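Local coordinates for hypothetical protein MG027 (Mycoplasma genitalium, PDB 1Q8C) that is of unknown function but shares the all-helical fold of the NusB proteins, to which it is structurally homologous, at residues A20-I25 with T102-L107; K34-I39 with A63-I68. One frame throughout, in Å; residues are numbered along the deposited sequence.

Contact 1 of 2, residues A20-I25 with T102-L107; sequences AVVEFI and TTAVVL
Ala104 turns its methyl group toward helix 20-25, onto the backbone of Val22, and the result illustrates how a small residue lets two helices come close. Its CB sits 3.7 Å from the carbonyl oxygen of Val22, a van der Waals contact of a methyl on a carbonyl oxygen, and the two CA atoms, those of Val22 and Ala104, are 5.5 Å apart. The axes of the short segments 20-25 and 102-107 accordingly approach to 8.4 Å, running at 125° to each other, nearer antiparallel than parallel.

Around this tight point the branched residues close in. Ile25 brings its CG2 branch, placed opposite the backbone N across the CA–CB bond, against the same methyl from another side, with CG2 of Ile25 3.9 Å from CB of Ala104, while its CD1 reaches the carbonyl oxygen of Ala104 at 4.0 Å. Val22 meets Val105 methyl to methyl, CG1 of Val22 lying 3.9 Å from CG2 of Val105 as the two side chains cross obliquely. Val105 starts away from the partner helix, and one branch alone, CG2, closes this side chain-to-side chain contact; its side chain also touches Ala127, Ile130 and Met131 of helix 120-133.

The packing slackens toward Leu107, whose CD1 comes no nearer than 4.4 Å to CG2 of Ile25; this side chain also packs on Phe71 and Ile75 of helix 55-81. All five touching residues are buried, so the contact has no evident solvent side; partly exposed Glu23 lies beside Tyr46 and Tyr134. Between these two segments the contacts are van der Waals in kind, and this close, oblique helix packing at the centre of the chain is consistent with the hydrophobic core of a NusB-like helical bundle.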
# COMPACT_ATOMS: atom_id res chain seq x y z
N ALA A 20 -4.75 1.86 -8.79
CA ALA A 20 -4.85 0.53 -9.39
C ALA A 20 -4.15 -0.57 -8.57
O ALA A 20 -4.64 -1.68 -8.47
CB ALA A 20 -4.32 0.54 -10.84
N VAL A 21 -3.01 -0.25 -7.96
CA VAL A 21 -2.31 -1.22 -7.12
C VAL A 21 -3.09 -1.43 -5.82
O VAL A 21 -3.32 -2.57 -5.38
CB VAL A 21 -0.89 -0.74 -6.88
CG1 VAL A 21 -0.13 -1.73 -6.04
CG2 VAL A 21 -0.17 -0.55 -8.24
N VAL A 22 -3.52 -0.34 -5.21
CA VAL A 22 -4.30 -0.40 -3.98
C VAL A 22 -5.54 -1.28 -4.13
O VAL A 22 -5.83 -2.15 -3.29
CB VAL A 22 -4.73 1.01 -3.55
CG1 VAL A 22 -5.81 0.95 -2.46
CG2 VAL A 22 -3.52 1.80 -3.04
N GLU A 23 -6.30 -1.07 -5.19
CA GLU A 23 -7.52 -1.84 -5.41
C GLU A 23 -7.18 -3.31 -5.59
O GLU A 23 -7.87 -4.18 -5.07
CB GLU A 23 -8.30 -1.32 -6.63
CG GLU A 23 -9.73 -0.87 -6.33
CD GLU A 23 -10.41 -1.61 -5.19
OE1 GLU A 23 -11.24 -2.52 -5.48
OE2 GLU A 23 -10.15 -1.28 -3.99
N PHE A 24 -6.08 -3.58 -6.28
CA PHE A 24 -5.60 -4.95 -6.49
C PHE A 24 -5.27 -5.64 -5.15
O PHE A 24 -5.77 -6.73 -4.85
CB PHE A 24 -4.38 -4.91 -7.39
CG PHE A 24 -3.74 -6.24 -7.59
CD1 PHE A 24 -4.37 -7.23 -8.32
CD2 PHE A 24 -2.48 -6.49 -7.06
CE1 PHE A 24 -3.75 -8.48 -8.49
CE2 PHE A 24 -1.86 -7.70 -7.23
CZ PHE A 24 -2.50 -8.70 -7.95
N ILE A 25 -4.42 -4.99 -4.36
CA ILE A 25 -3.97 -5.50 -3.08
C ILE A 25 -5.24 -5.76 -2.25
O ILE A 25 -5.41 -6.85 -1.72
CB ILE A 25 -3.04 -4.48 -2.37
CG1 ILE A 25 -1.70 -4.35 -3.09
CG2 ILE A 25 -2.81 -4.92 -0.93
CD1 ILE A 25 -0.85 -3.18 -2.62
N THR A 102 -7.74 0.59 4.23
CA THR A 102 -6.67 1.41 4.80
C THR A 102 -5.39 0.60 4.89
O THR A 102 -4.31 1.13 4.69
CB THR A 102 -7.01 1.95 6.20
OG1 THR A 102 -7.06 0.86 7.14
CG2 THR A 102 -8.39 2.59 6.24
N THR A 103 -5.52 -0.69 5.18
CA THR A 103 -4.38 -1.59 5.16
C THR A 103 -3.79 -1.68 3.74
O THR A 103 -2.59 -1.61 3.56
CB THR A 103 -4.74 -3.02 5.68
OG1 THR A 103 -5.20 -2.96 7.04
CG2 THR A 103 -3.51 -3.91 5.77
N ALA A 104 -4.65 -1.81 2.73
CA ALA A 104 -4.19 -1.96 1.34
C ALA A 104 -3.44 -0.72 0.88
O ALA A 104 -2.46 -0.80 0.15
CB ALA A 104 -5.39 -2.25 0.41
N VAL A 105 -3.92 0.44 1.33
CA VAL A 105 -3.25 1.71 1.08
C VAL A 105 -1.87 1.75 1.76
O VAL A 105 -0.89 2.18 1.16
CB VAL A 105 -4.07 2.91 1.60
CG1 VAL A 105 -3.21 4.19 1.56
CG2 VAL A 105 -5.35 3.07 0.80
N VAL A 106 -1.78 1.29 3.01
CA VAL A 106 -0.50 1.29 3.72
C VAL A 106 0.47 0.26 3.09
O VAL A 106 1.64 0.55 2.93
CB VAL A 106 -0.66 0.99 5.23
CG1 VAL A 106 0.72 0.79 5.87
CG2 VAL A 106 -1.39 2.13 5.95
N LEU A 107 0.00 -0.92 2.74
CA LEU A 107 0.88 -1.91 2.11
C LEU A 107 1.40 -1.44 0.76
O LEU A 107 2.48 -1.84 0.34
CB LEU A 107 0.16 -3.24 1.93
CG LEU A 107 -0.05 -3.95 3.26
CD1 LEU A 107 -1.12 -5.01 3.12
CD2 LEU A 107 1.26 -4.56 3.73

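Contact 2 of 2, residues K34-I39 with A63-I68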
# COMPACT_ATOMS: atom_id res chain seq x y z
N LYS A 34 -1.11 -16.11 -0.83
CA LYS A 34 -0.88 -16.69 -2.15
C LYS A 34 0.61 -16.64 -2.36
O LYS A 34 1.27 -15.76 -1.81
CB LYS A 34 -1.56 -15.83 -3.23
CG LYS A 34 -3.09 -16.00 -3.36
CD LYS A 34 -3.73 -14.88 -4.19
CE LYS A 34 -4.86 -15.43 -5.11
NZ LYS A 34 -4.34 -16.33 -6.21
N GLU A 35 1.15 -17.55 -3.16
CA GLU A 35 2.58 -17.53 -3.46
C GLU A 35 2.92 -16.26 -4.28
O GLU A 35 2.10 -15.79 -5.06
CB GLU A 35 3.02 -18.79 -4.21
CG GLU A 35 2.95 -20.12 -3.45
CD GLU A 35 3.80 -20.17 -2.18
OE1 GLU A 35 4.89 -19.58 -2.16
OE2 GLU A 35 3.37 -20.82 -1.20
N ALA A 36 4.13 -15.74 -4.08
CA ALA A 36 4.59 -14.51 -4.73
C ALA A 36 4.40 -14.46 -6.24
O ALA A 36 3.89 -13.47 -6.77
CB ALA A 36 6.08 -14.24 -4.37
N GLU A 37 4.81 -15.52 -6.94
CA GLU A 37 4.69 -15.49 -8.40
C GLU A 37 3.23 -15.58 -8.84
O GLU A 37 2.86 -15.01 -9.85
CB GLU A 37 5.55 -16.58 -9.04
CG GLU A 37 7.04 -16.21 -8.95
CD GLU A 37 7.91 -17.07 -9.86
OE1 GLU A 37 8.23 -18.22 -9.46
OE2 GLU A 37 8.27 -16.59 -10.97
N VAL A 38 2.40 -16.24 -8.04
CA VAL A 38 0.97 -16.29 -8.29
C VAL A 38 0.34 -14.89 -8.26
O VAL A 38 -0.43 -14.56 -9.14
CB VAL A 38 0.28 -17.29 -7.33
CG1 VAL A 38 -1.24 -17.15 -7.37
CG2 VAL A 38 0.72 -18.72 -7.68
N ILE A 39 0.69 -14.06 -7.27
CA ILE A 39 0.15 -12.71 -7.16
C ILE A 39 0.60 -11.86 -8.35
O ILE A 39 -0.21 -11.12 -8.94
CB ILE A 39 0.62 -12.03 -5.87
CG1 ILE A 39 0.04 -12.71 -4.63
CG2 ILE A 39 0.15 -10.58 -5.87
CD1 ILE A 39 0.87 -12.45 -3.34
N ALA A 63 7.32 -6.27 -5.20
CA ALA A 63 7.83 -6.01 -3.86
C ALA A 63 6.79 -6.44 -2.81
O ALA A 63 7.14 -7.06 -1.80
CB ALA A 63 8.19 -4.55 -3.72
N PHE A 64 5.53 -6.11 -3.07
CA PHE A 64 4.39 -6.51 -2.22
C PHE A 64 4.29 -8.04 -2.07
O PHE A 64 4.12 -8.56 -0.97
CB PHE A 64 3.08 -5.99 -2.84
CG PHE A 64 1.85 -6.65 -2.31
CD1 PHE A 64 1.32 -6.29 -1.09
CD2 PHE A 64 1.24 -7.66 -3.02
CE1 PHE A 64 0.21 -6.93 -0.60
CE2 PHE A 64 0.13 -8.30 -2.54
CZ PHE A 64 -0.39 -7.94 -1.34
N SER A 65 4.38 -8.75 -3.21
CA SER A 65 4.23 -10.20 -3.25
C SER A 65 5.31 -10.91 -2.45
O SER A 65 5.07 -11.97 -1.90
CB SER A 65 4.24 -10.71 -4.70
OG SER A 65 5.54 -10.68 -5.26
N GLU A 66 6.49 -10.32 -2.39
CA GLU A 66 7.64 -10.94 -1.78
C GLU A 66 7.84 -10.54 -0.31
O GLU A 66 8.60 -11.19 0.42
CB GLU A 66 8.87 -10.62 -2.62
CG GLU A 66 8.78 -11.26 -4.02
CD GLU A 66 9.92 -10.86 -4.96
OE1 GLU A 66 10.67 -9.93 -4.58
OE2 GLU A 66 10.06 -11.48 -6.06
N ASN A 67 7.11 -9.52 0.15
CA ASN A 67 7.30 -9.03 1.51
C ASN A 67 6.03 -8.95 2.32
O ASN A 67 6.02 -8.34 3.38
CB ASN A 67 7.97 -7.66 1.44
CG ASN A 67 9.34 -7.72 0.80
OD1 ASN A 67 10.32 -8.10 1.45
ND2 ASN A 67 9.41 -7.38 -0.49
N ILE A 68 4.95 -9.56 1.86
CA ILE A 68 3.66 -9.33 2.50
C ILE A 68 3.64 -9.78 3.99
O ILE A 68 3.11 -9.07 4.85
CB ILE A 68 2.46 -9.92 1.68
CG1 ILE A 68 1.18 -9.82 2.53
CG2 ILE A 68 2.75 -11.35 1.25
CD1 ILE A 68 -0.06 -9.50 1.76
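Ala36 and Ser65 face each other where the start of helix 36-45 lies on helix 55-81, their CA atoms only 4.6 Å apart. CB of Ser65 comes within 3.5 Å of the carbonyl oxygen of Ala36, and in return the methyl CB of Ala36 lies 3.5 Å from the carbonyl oxygen of Ser65, so each small side chain rests on the other's backbone. One turn on, Ile39 covers the serine with CD1, 4.0 Å from CB of Ser65, and sets CG2 at the edge of the Phe64 ring, near its plane and 4.0 Å from CE2. With CG anti to the backbone N (chi1 163°), the phenyl of Phe64 lies beside its own carbonyl carbon and its end meets that methyl. On the outer rim CG of Glu66 touches the methyl of Ala36, and the side chain of Glu66 comes within about 3 Å of a bound sodium ion.

Beyond them, OG of Ser65 is probably held in place by its hydrogen bonds to the Lys62 carbonyl and to Gln40 NE2, the latter linking the two helices, while Leu28 backs both Ile39 and Phe64. Glu35 stands at the N-cap of helix 36-45. Such small-residue packing joins a short helix to the long one of this NusB-like all-helical fold.

In the fold
From the N terminus the chain enters helix 14-28, which supplies the first half of contact 1, and then turns into helix 36-45, where contact 2 begins. Contact 2 closes a short loop, with 23 residues between its segments, when helix 55-81 returns alongside. The chain then runs on to helix 100-116, which closes contact 1 over an interval of 76 residues. Contact 2 is therefore nested inside the loop of contact 1. Their centres are about 14 Å apart, yet the two contacts touch: CG2 of Ile25 meets CE1 of Phe64 at 3.6 Å. Contact 1 lies near the chain's centre, contact 2 farther out, and together they tie four helices into one packed body.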